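Local coordinates for L-arabinose ABC transporter, periplasmic L-arabinose-binding protein (Burkholderia thailandensis, PDB 4KZK) that probably captures L-arabinose in the periplasm for an ABC importer, and holds beta-D-galactopyranose in the cleft between its two lobes, at residues F51-R56 with N266-A271; M120-Q125 with R292-D297; I222-H227 with R231-F236. All blocks are in the same frame, centred on the assembly; numbering follows the deposited sequence.

Contact 1. Residues F51-R56 with N266-A271; sequences FQDEWR and NGSQVA. With GAL (beta-D-galactopyranose), chain B.
Across the sugar cleft that separates the two lobes of this periplasmic binding protein, Ser-268 at the start of helix 269-276 meets Asp-53 on helix 49-65. Ser-268 OG donates to Asp-53 OD2 at 2.6 Å, coming from above the carboxylate plane, 38° out of it. The serine occupies the N-cap position but makes no capping bond. The torsion that sets OG opposite the backbone N (chi1 -173°) carries the hydroxyl across to the other helix instead. The other carboxylate oxygen, Asp-53 OD1, accepts from a water at 2.9 Å, and the same water donates to Gln-269 OE1 at 2.9 Å. The nearby N-terminus of helix 269-276 may also help to stabilise the buried carboxylate. Two residues before Ser-268, Asn-266 grips the galactose with both ends of its amide: OD1 accepts from GAL O4 at 2.6 Å, and ND2 gives GAL O3 a nearly straight bond of 3.0 Å (170°). The intervening Gly-267 is held at its N by Asp-240 and at its O by Arg-332. Pro-49, at the beginning of helix 49-65, packs against Ser-268, Gln-269 and Val-270, while helix 240-252 meets Val-270 and Ala-271 through Asp-240, Asp-241 and Val-244.

Contact 2. Residues M120-Q125 with R292-D297; sequences MSVDDQ and RLHGYD. With GAL (beta-D-galactopyranose), chain B.
His-294 lies against Val-122 and reaches the carboxylate of Asp-123. Its ND1 donates to Asp-123 OD1 at 2.8 Å, with a bent N-H...O angle of 146°. The acceptor lies close to the imidazole plane, whereas the nitrogen meets OD1 on the syn side but 31° out of the carboxylate plane; the two flat groups are turned 24° from each other. The CG2 branch of Val-122 touches the histidine obliquely, 3.6 Å from His-294 O and 3.8 Å from His-294 ND1. At its other nitrogen, NE2, the ring is hydrogen-bonded to Thr-318, which fixes its rotation, and Trp-50 packs against it edge-to-face. Three hydrogen bonds converge on Asp-123 OD1: besides the histidine, Trp-50 NE1 donates to it and GAL O6 does so at 2.6 Å. His-294, itself part of the pocket lining with CE1 3.7 Å from GAL O6, probably helps to orient the carboxylate that binds the sugar. Asp-124 takes the anomeric hydroxyl, OD1 accepting from GAL O1 at 2.6 Å while OD2 forms a salt bridge with Lys-44. Ligand-binding residues on a loop leaving the C-terminal end of a parallel strand, here 118-122, are characteristic of the alpha/beta lobes of type I periplasmic sugar-binding proteins.

Contact 3. Residues I222-H227 with R231-F236; sequences IAFTKH and RHWVAF
Just after Ala-223, which rests on Leu-172 of strand 170-175, Phe-224 in the last full turn of helix 213-226 pushes the CD1-CE1 edge of its ring onto the indole of Trp-233. The pair is a T-shaped (edge-to-face) stack: the phenyl and five-membered ring centroids are 5.0 Å apart and the planes stand at 85°, almost perpendicular. Phe-224 CE1 sits over the centre of the indole, 3.8 Å from Trp-233 CE2, and Phe-224 CD1 lies at the same 3.8 Å from Trp-233 CZ2, so the phenyl edge straddles the seam between the two fused rings. With CG anti to the carbonyl carbon (chi1 -69°), the phenylalanine ring is carried toward the strand and presents its CD1-CE1 edge. Leu-172, Arg-253 and Ile-255 also pack on Phe-224, and Phe-230, in the short connection before the strand, meets Trp-233 in a second edge-to-face pair. Helix and strand belong to a beta-alpha-beta crossover in the C-terminal lobe: the chain leaves strand 203-207, runs through helix 213-226 and returns as the parallel strand 233-236, with strand 170-175 lying between the two in the sheet. Where the helix ends, His-227 is the first residue to leave helical backbone angles, and its N bonds to Phe-224 O at 3.2 Å. It meets the rim of the same indole: His-227 CB is 3.9 Å from Trp-233 CH2, and His-227 O approaches Trp-233 CZ2 at 3.5 Å, near the plane of the ring. A water in the indole plane joins the two residues, accepting from Trp-233 NE1 at 2.9 Å and donating to His-227 O at 3.1 Å; both the indole N-H and the helix-end carbonyl thereby gain a partner.

Contacts 1 and 2 lie 13 Å apart between centres and border one galactose, which they hold through Asn-266 in contact 1 and Asp-123 and Asp-124 in contact 2. They also touch directly: Glu-54 OE2 of helix 49-65 comes to 2.6 Å from Asp-123 OD2, a separation consistent with one of the two carboxylates being protonated, and Phe-51 CE1 lies 3.3 Å from the same Asp-123 OD2. Their segments alternate along the chain. Contact 3 is nested within both loops and remote from the pocket, its centre about 27 Å from that of contact 1 and 33 Å from that of contact 2, and it joins helix 213-226 to strand 233-236 in the C-terminal lobe.

Contact 1. Residues F51-R56 with N266-A271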
loop_
_atom_site.group_PDB
_atom_site.type_symbol
_atom_site.label_atom_id
_atom_site.label_comp_id
_atom_site.label_asym_id
_atom_site.label_seq_id
_atom_site.Cartn_x
_atom_site.Cartn_y
_atom_site.Cartn_z
ATOM N N PHE A 51 5.096 3.957 -5.393
ATOM C CA PHE A 51 6.492 3.597 -5.583
ATOM C C PHE A 51 7.233 4.660 -6.364
ATOM O O PHE A 51 8.409 4.893 -6.140
ATOM C CB PHE A 51 6.600 2.195 -6.209
ATOM C CG PHE A 51 6.170 1.121 -5.266
ATOM C CD1 PHE A 51 6.890 0.866 -4.129
ATOM C CD2 PHE A 51 5.007 0.411 -5.464
ATOM C CE1 PHE A 51 6.443 -0.069 -3.216
ATOM C CE2 PHE A 51 4.556 -0.510 -4.545
ATOM C CZ PHE A 51 5.294 -0.759 -3.430
ATOM N N GLN A 52 6.530 5.326 -7.252
ATOM C CA GLN A 52 7.093 6.505 -7.911
ATOM C C GLN A 52 7.408 7.586 -6.863
ATOM O O GLN A 52 8.433 8.288 -6.942
ATOM C CB GLN A 52 6.150 7.032 -9.010
ATOM C CG GLN A 52 5.963 6.064 -10.193
ATOM C CD GLN A 52 7.218 5.841 -11.031
ATOM O OE1 GLN A 52 8.151 6.638 -10.992
ATOM N NE2 GLN A 52 7.245 4.746 -11.791
ATOM N N ASP A 53 6.549 7.723 -5.858
ATOM C CA ASP A 53 6.781 8.704 -4.802
ATOM C C ASP A 53 7.959 8.310 -3.930
ATOM O O ASP A 53 8.773 9.169 -3.567
ATOM C CB ASP A 53 5.550 8.886 -3.908
ATOM C CG ASP A 53 4.386 9.551 -4.617
ATOM O OD1 ASP A 53 4.574 10.229 -5.655
ATOM O OD2 ASP A 53 3.260 9.429 -4.108
ATOM N N GLU A 54 8.059 7.030 -3.580
ATOM C CA GLU A 54 9.258 6.563 -2.860
ATOM C C GLU A 54 10.507 6.913 -3.633
ATOM O O GLU A 54 11.470 7.431 -3.043
ATOM C CB GLU A 54 9.187 5.053 -2.645
ATOM C CG GLU A 54 8.235 4.657 -1.539
ATOM C CD GLU A 54 8.262 3.166 -1.263
ATOM O OE1 GLU A 54 8.811 2.413 -2.074
ATOM O OE2 GLU A 54 7.708 2.748 -0.210
ATOM N N TRP A 55 10.509 6.625 -4.934
ATOM C CA TRP A 55 11.669 6.919 -5.801
ATOM C C TRP A 55 12.036 8.395 -5.843
ATOM O O TRP A 55 13.226 8.729 -5.832
ATOM C CB TRP A 55 11.446 6.412 -7.222
ATOM C CG TRP A 55 11.787 4.943 -7.443
ATOM C CD1 TRP A 55 12.579 4.151 -6.652
ATOM C CD2 TRP A 55 11.429 4.146 -8.573
ATOM N NE1 TRP A 55 12.707 2.905 -7.210
ATOM C CE2 TRP A 55 12.007 2.872 -8.389
ATOM C CE3 TRP A 55 10.678 4.384 -9.724
ATOM C CZ2 TRP A 55 11.862 1.854 -9.311
ATOM C CZ3 TRP A 55 10.523 3.361 -10.635
ATOM C CH2 TRP A 55 11.115 2.117 -10.435
ATOM N N ARG A 56 11.039 9.266 -5.909
ATOM C CA ARG A 56 11.295 10.701 -6.000
ATOM C C ARG A 56 11.986 11.168 -4.719
ATOM O O ARG A 56 12.930 11.976 -4.765
ATOM C CB ARG A 56 9.983 11.469 -6.238
ATOM C CG ARG A 56 10.103 12.977 -6.109
ATOM C CD ARG A 56 8.852 13.675 -6.614
ATOM N NE ARG A 56 7.642 13.388 -5.833
ATOM C CZ ARG A 56 7.112 14.192 -4.893
ATOM N NH1 ARG A 56 7.685 15.343 -4.547
ATOM N NH2 ARG A 56 5.987 13.825 -4.274
ATOM N N ASN A 266 -3.001 5.221 0.766
ATOM C CA ASN A 266 -1.774 5.775 0.153
ATOM C C ASN A 266 -1.893 7.279 0.019
ATOM O O ASN A 266 -1.030 8.001 0.441
ATOM C CB ASN A 266 -1.421 5.200 -1.205
ATOM C CG ASN A 266 -0.885 3.801 -1.136
ATOM O OD1 ASN A 266 -0.538 3.309 -0.064
ATOM N ND2 ASN A 266 -0.773 3.157 -2.300
ATOM N N GLY A 267 -2.994 7.728 -0.560
ATOM C CA GLY A 267 -3.211 9.152 -0.794
ATOM C C GLY A 267 -2.331 9.750 -1.881
ATOM O O GLY A 267 -2.100 10.964 -1.932
ATOM N N SER A 268 -1.825 8.879 -2.768
ATOM C CA SER A 268 -1.005 9.274 -3.911
ATOM C C SER A 268 -1.890 9.470 -5.155
ATOM O O SER A 268 -3.096 9.741 -5.034
ATOM C CB SER A 268 0.097 8.238 -4.147
ATOM O OG SER A 268 1.010 8.640 -5.145
ATOM N N GLN A 269 -1.300 9.367 -6.342
ATOM C CA GLN A 269 -1.965 9.864 -7.543
ATOM C C GLN A 269 -3.246 9.142 -7.931
ATOM O O GLN A 269 -4.078 9.729 -8.583
ATOM C CB GLN A 269 -0.971 9.888 -8.719
ATOM C CG GLN A 269 0.284 10.743 -8.458
ATOM C CD GLN A 269 -0.007 12.203 -8.166
ATOM O OE1 GLN A 269 0.558 12.830 -7.246
ATOM N NE2 GLN A 269 -0.903 12.743 -8.902
ATOM N N VAL A 270 -3.433 7.894 -7.517
ATOM C CA VAL A 270 -4.699 7.226 -7.794
ATOM C C VAL A 270 -5.842 7.901 -7.017
ATOM O O VAL A 270 -6.913 8.136 -7.558
ATOM C CB VAL A 270 -4.637 5.720 -7.476
ATOM C CG1 VAL A 270 -5.999 5.073 -7.627
ATOM C CG2 VAL A 270 -3.604 5.007 -8.347
ATOM N N ALA A 271 -5.585 8.281 -5.766
ATOM C CA ALA A 271 -6.578 9.000 -4.963
ATOM C C ALA A 271 -6.812 10.363 -5.584
ATOM O O ALA A 271 -7.951 10.815 -5.765
ATOM C CB ALA A 271 -6.080 9.160 -3.536
HETATM C C1 GAL B . 2.370 -1.886 -0.382
HETATM C C2 GAL B . 1.324 -1.484 -1.418
HETATM C C3 GAL B . 1.521 0.001 -1.751
HETATM C C4 GAL B . 1.505 0.825 -0.467
HETATM C C5 GAL B . 2.574 0.299 0.474
HETATM C C6 GAL B . 2.570 1.041 1.804
HETATM O O1 GAL B . 2.093 -3.220 -0.002
HETATM O O2 GAL B . 1.509 -2.282 -2.564
HETATM O O3 GAL B . 0.525 0.465 -2.672
HETATM O O4 GAL B . 0.230 0.806 0.127
HETATM O O5 GAL B . 2.279 -1.059 0.768
HETATM O O6 GAL B . 3.572 0.531 2.669
HETATM O O HOH W 1 2.599 12.341 -5.317
#

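Contact 2. Residues M120-Q125 with R292-D297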
loop_
_atom_site.group_PDB
_atom_site.type_symbol
_atom_site.label_atom_id
_atom_site.label_comp_id
_atom_site.label_asym_id
_atom_site.label_seq_id
_atom_site.Cartn_x
_atom_site.Cartn_y
_atom_site.Cartn_z
ATOM N N MET A 120 17.803 -3.928 3.011
ATOM C CA MET A 120 16.695 -3.342 3.766
ATOM C C MET A 120 15.405 -3.542 2.972
ATOM O O MET A 120 15.436 -3.538 1.757
ATOM C CB MET A 120 16.941 -1.850 3.941
ATOM C CG MET A 120 15.851 -1.096 4.675
ATOM S SD MET A 120 16.359 0.609 4.906
ATOM C CE MET A 120 17.711 0.401 6.058
ATOM N N SER A 121 14.300 -3.752 3.676
ATOM C CA SER A 121 12.982 -3.881 3.030
ATOM C C SER A 121 12.115 -2.673 3.325
ATOM O O SER A 121 12.263 -1.993 4.356
ATOM C CB SER A 121 12.273 -5.166 3.468
ATOM O OG SER A 121 12.130 -5.186 4.857
ATOM N N VAL A 122 11.203 -2.403 2.405
ATOM C CA VAL A 122 10.230 -1.325 2.572
ATOM C C VAL A 122 8.869 -1.858 2.134
ATOM O O VAL A 122 8.770 -2.615 1.156
ATOM C CB VAL A 122 10.677 -0.036 1.828
ATOM C CG1 VAL A 122 10.703 -0.221 0.325
ATOM C CG2 VAL A 122 9.832 1.152 2.244
ATOM N N ASP A 123 7.844 -1.457 2.888
ATOM C CA ASP A 123 6.425 -1.762 2.670
ATOM C C ASP A 123 6.054 -3.184 3.018
ATOM O O ASP A 123 5.278 -3.392 3.926
ATOM C CB ASP A 123 5.981 -1.392 1.257
ATOM C CG ASP A 123 6.366 0.016 0.913
ATOM O OD1 ASP A 123 5.918 0.937 1.643
ATOM O OD2 ASP A 123 7.153 0.225 -0.024
ATOM N N ASP A 124 6.641 -4.145 2.314
ATOM C CA ASP A 124 6.277 -5.537 2.410
ATOM C C ASP A 124 7.443 -6.295 3.016
ATOM O O ASP A 124 8.487 -6.446 2.392
ATOM C CB ASP A 124 5.926 -6.108 1.053
ATOM C CG ASP A 124 4.748 -5.403 0.367
ATOM O OD1 ASP A 124 4.183 -4.461 0.964
ATOM O OD2 ASP A 124 4.411 -5.814 -0.772
ATOM N N GLN A 125 7.253 -6.793 4.237
ATOM C CA GLN A 125 8.348 -7.385 5.003
ATOM C C GLN A 125 8.701 -8.775 4.501
ATOM O O GLN A 125 7.825 -9.618 4.317
ATOM C CB GLN A 125 7.993 -7.420 6.505
ATOM C CG GLN A 125 9.179 -7.754 7.398
ATOM C CD GLN A 125 8.837 -7.664 8.880
ATOM O OE1 GLN A 125 7.656 -7.758 9.277
ATOM N NE2 GLN A 125 9.855 -7.469 9.703
ATOM N N ARG A 292 7.965 10.293 1.994
ATOM C CA ARG A 292 9.262 10.804 2.422
ATOM C C ARG A 292 9.905 9.861 3.432
ATOM O O ARG A 292 11.124 9.615 3.382
ATOM C CB ARG A 292 9.135 12.194 3.034
ATOM C CG ARG A 292 10.484 12.838 3.273
ATOM C CD ARG A 292 10.328 14.221 3.872
ATOM N NE ARG A 292 9.588 15.129 3.002
ATOM C CZ ARG A 292 10.123 15.920 2.073
ATOM N NH1 ARG A 292 11.432 15.901 1.825
ATOM N NH2 ARG A 292 9.323 16.724 1.362
ATOM N N LEU A 293 9.113 9.332 4.353
ATOM C CA LEU A 293 9.646 8.368 5.326
ATOM C C LEU A 293 10.107 7.098 4.600
ATOM O O LEU A 293 11.235 6.649 4.779
ATOM C CB LEU A 293 8.618 8.031 6.399
ATOM C CG LEU A 293 8.072 9.192 7.249
ATOM C CD1 LEU A 293 7.024 8.724 8.238
ATOM C CD2 LEU A 293 9.193 9.925 7.948
ATOM N N HIS A 294 9.257 6.552 3.740
ATOM C CA HIS A 294 9.565 5.299 3.049
ATOM C C HIS A 294 10.617 5.402 1.955
ATOM O O HIS A 294 11.226 4.403 1.604
ATOM C CB HIS A 294 8.274 4.699 2.478
ATOM C CG HIS A 294 7.333 4.200 3.526
ATOM N ND1 HIS A 294 6.666 2.998 3.416
ATOM C CD2 HIS A 294 6.937 4.750 4.699
ATOM C CE1 HIS A 294 5.895 2.829 4.481
ATOM N NE2 HIS A 294 6.053 3.872 5.279
ATOM N N GLY A 295 10.835 6.600 1.407
ATOM C CA GLY A 295 11.809 6.812 0.331
ATOM C C GLY A 295 13.061 7.532 0.785
ATOM O O GLY A 295 14.164 7.119 0.441
ATOM N N TYR A 296 12.897 8.633 1.512
ATOM C CA TYR A 296 14.060 9.439 1.921
ATOM C C TYR A 296 14.696 8.835 3.185
ATOM O O TYR A 296 15.910 8.587 3.188
ATOM C CB TYR A 296 13.643 10.915 2.062
ATOM C CG TYR A 296 14.752 11.907 2.312
ATOM C CD1 TYR A 296 15.264 12.060 3.569
ATOM C CD2 TYR A 296 15.248 12.688 1.282
ATOM C CE1 TYR A 296 16.274 12.967 3.825
ATOM C CE2 TYR A 296 16.271 13.612 1.509
ATOM C CZ TYR A 296 16.784 13.740 2.785
ATOM O OH TYR A 296 17.790 14.654 3.059
ATOM N N ASP A 297 13.911 8.553 4.223
ATOM C CA ASP A 297 14.486 8.085 5.507
ATOM C C ASP A 297 15.089 6.690 5.410
ATOM O O ASP A 297 16.106 6.401 6.041
ATOM C CB ASP A 297 13.478 8.118 6.660
ATOM C CG ASP A 297 13.146 9.526 7.100
ATOM O OD1 ASP A 297 13.559 10.466 6.409
ATOM O OD2 ASP A 297 12.476 9.664 8.136
HETATM C C1 GAL B . 2.370 -1.886 -0.382
HETATM C C2 GAL B . 1.324 -1.484 -1.418
HETATM C C3 GAL B . 1.521 0.001 -1.751
HETATM C C4 GAL B . 1.505 0.825 -0.467
HETATM C C5 GAL B . 2.574 0.299 0.474
HETATM C C6 GAL B . 2.570 1.041 1.804
HETATM O O1 GAL B . 2.093 -3.220 -0.002
HETATM O O2 GAL B . 1.509 -2.282 -2.564
HETATM O O3 GAL B . 0.525 0.465 -2.672
HETATM O O4 GAL B . 0.230 0.806 0.127
HETATM O O5 GAL B . 2.279 -1.059 0.768
HETATM O O6 GAL B . 3.572 0.531 2.669
#

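Contact 3. Residues I222-H227 with R231-F236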
loop_
_atom_site.group_PDB
_atom_site.type_symbol
_atom_site.label_atom_id
_atom_site.label_comp_id
_atom_site.label_asym_id
_atom_site.label_seq_id
_atom_site.Cartn_x
_atom_site.Cartn_y
_atom_site.Cartn_z
ATOM N N ILE A 222 -17.417 -10.132 -9.319
ATOM C CA ILE A 222 -17.900 -11.431 -8.855
ATOM C C ILE A 222 -18.787 -11.263 -7.618
ATOM O O ILE A 222 -19.853 -11.874 -7.513
ATOM C CB ILE A 222 -16.740 -12.415 -8.567
ATOM C CG1 ILE A 222 -16.091 -12.838 -9.887
ATOM C CG2 ILE A 222 -17.236 -13.638 -7.788
ATOM C CD1 ILE A 222 -14.822 -13.654 -9.750
ATOM N N ALA A 223 -18.356 -10.414 -6.696
ATOM C CA ALA A 223 -19.098 -10.187 -5.462
ATOM C C ALA A 223 -20.424 -9.467 -5.705
ATOM O O ALA A 223 -21.449 -9.819 -5.109
ATOM C CB ALA A 223 -18.248 -9.382 -4.489
ATOM N N PHE A 224 -20.403 -8.425 -6.539
ATOM C CA PHE A 224 -21.642 -7.684 -6.818
ATOM C C PHE A 224 -22.683 -8.587 -7.451
ATOM O O PHE A 224 -23.869 -8.510 -7.119
ATOM C CB PHE A 224 -21.387 -6.491 -7.733
ATOM C CG PHE A 224 -20.593 -5.383 -7.099
ATOM C CD1 PHE A 224 -20.906 -4.924 -5.824
ATOM C CD2 PHE A 224 -19.544 -4.766 -7.791
ATOM C CE1 PHE A 224 -20.183 -3.904 -5.235
ATOM C CE2 PHE A 224 -18.818 -3.733 -7.197
ATOM C CZ PHE A 224 -19.147 -3.303 -5.917
ATOM N N THR A 225 -22.258 -9.450 -8.359
ATOM C CA THR A 225 -23.193 -10.393 -8.974
ATOM C C THR A 225 -23.896 -11.293 -7.956
ATOM O O THR A 225 -25.091 -11.555 -8.095
ATOM C CB THR A 225 -22.488 -11.268 -10.021
ATOM O OG1 THR A 225 -21.921 -10.417 -11.014
ATOM C CG2 THR A 225 -23.460 -12.233 -10.703
ATOM N N LYS A 226 -23.169 -11.775 -6.950
ATOM C CA LYS A 226 -23.779 -12.632 -5.921
ATOM C C LYS A 226 -24.631 -11.901 -4.902
ATOM O O LYS A 226 -25.469 -12.522 -4.261
ATOM C CB LYS A 226 -22.711 -13.402 -5.148
ATOM C CG LYS A 226 -21.898 -14.312 -6.030
ATOM C CD LYS A 226 -21.097 -15.335 -5.238
ATOM C CE LYS A 226 -20.126 -16.045 -6.167
ATOM N NZ LYS A 226 -19.121 -16.880 -5.450
ATOM N N HIS A 227 -24.409 -10.601 -4.722
ATOM C CA HIS A 227 -25.077 -9.860 -3.652
ATOM C C HIS A 227 -25.848 -8.666 -4.183
ATOM O O HIS A 227 -25.638 -7.526 -3.762
ATOM C CB HIS A 227 -24.044 -9.442 -2.605
ATOM C CG HIS A 227 -23.404 -10.602 -1.918
ATOM N ND1 HIS A 227 -23.996 -11.246 -0.856
ATOM C CD2 HIS A 227 -22.246 -11.262 -2.163
ATOM C CE1 HIS A 227 -23.222 -12.240 -0.461
ATOM N NE2 HIS A 227 -22.157 -12.277 -1.241
ATOM N N ARG A 231 -28.503 -2.239 -1.416
ATOM C CA ARG A 231 -28.678 -0.973 -2.112
ATOM C C ARG A 231 -27.441 -0.098 -1.896
ATOM O O ARG A 231 -26.928 0.540 -2.826
ATOM C CB ARG A 231 -29.926 -0.277 -1.586
ATOM C CG ARG A 231 -30.225 1.064 -2.229
ATOM C CD ARG A 231 -30.790 0.934 -3.633
ATOM N NE ARG A 231 -30.481 2.144 -4.395
ATOM C CZ ARG A 231 -30.717 2.319 -5.691
ATOM N NH1 ARG A 231 -31.293 1.367 -6.424
ATOM N NH2 ARG A 231 -30.372 3.472 -6.254
ATOM N N HIS A 232 -26.961 -0.089 -0.659
ATOM C CA HIS A 232 -25.808 0.693 -0.286
ATOM C C HIS A 232 -24.620 -0.209 -0.060
ATOM O O HIS A 232 -24.754 -1.296 0.541
ATOM C CB HIS A 232 -26.077 1.455 1.002
ATOM C CG HIS A 232 -27.069 2.562 0.861
ATOM N ND1 HIS A 232 -27.873 2.967 1.902
ATOM C CD2 HIS A 232 -27.363 3.374 -0.183
ATOM C CE1 HIS A 232 -28.626 3.978 1.506
ATOM N NE2 HIS A 232 -28.328 4.252 0.246
ATOM N N TRP A 233 -23.457 0.268 -0.503
ATOM C CA TRP A 233 -22.191 -0.444 -0.318
ATOM C C TRP A 233 -21.094 0.421 0.246
ATOM O O TRP A 233 -21.057 1.616 -0.000
ATOM C CB TRP A 233 -21.665 -0.952 -1.654
ATOM C CG TRP A 233 -22.356 -2.144 -2.203
ATOM C CD1 TRP A 233 -23.408 -2.149 -3.072
ATOM C CD2 TRP A 233 -22.023 -3.512 -1.948
ATOM N NE1 TRP A 233 -23.769 -3.451 -3.354
ATOM C CE2 TRP A 233 -22.917 -4.303 -2.699
ATOM C CE3 TRP A 233 -21.037 -4.149 -1.182
ATOM C CZ2 TRP A 233 -22.869 -5.703 -2.684
ATOM C CZ3 TRP A 233 -20.987 -5.531 -1.171
ATOM C CH2 TRP A 233 -21.901 -6.296 -1.916
ATOM N N VAL A 234 -20.170 -0.220 0.951
ATOM C CA VAL A 234 -18.878 0.378 1.260
ATOM C C VAL A 234 -17.808 -0.585 0.761
ATOM O O VAL A 234 -18.067 -1.795 0.597
ATOM C CB VAL A 234 -18.714 0.688 2.769
ATOM C CG1 VAL A 234 -19.843 1.582 3.285
ATOM C CG2 VAL A 234 -18.655 -0.577 3.593
ATOM N N ALA A 235 -16.623 -0.052 0.480
ATOM C CA ALA A 235 -15.573 -0.885 -0.071
ATOM C C ALA A 235 -14.216 -0.370 0.320
ATOM O O ALA A 235 -14.027 0.827 0.529
ATOM C CB ALA A 235 -15.688 -0.972 -1.592
ATOM N N PHE A 236 -13.259 -1.281 0.373
ATOM C CA PHE A 236 -11.893 -0.951 0.715
ATOM C C PHE A 236 -11.028 -2.133 0.368
ATOM O O PHE A 236 -11.489 -3.270 0.293
ATOM C CB PHE A 236 -11.804 -0.638 2.223
ATOM C CG PHE A 236 -12.479 -1.676 3.087
ATOM C CD1 PHE A 236 -13.837 -1.580 3.366
ATOM C CD2 PHE A 236 -11.779 -2.773 3.569
ATOM C CE1 PHE A 236 -14.482 -2.537 4.119
ATOM C CE2 PHE A 236 -12.423 -3.725 4.328
ATOM C CZ PHE A 236 -13.773 -3.614 4.606
HETATM O O HOH W 2 -25.985 -4.640 -4.879
#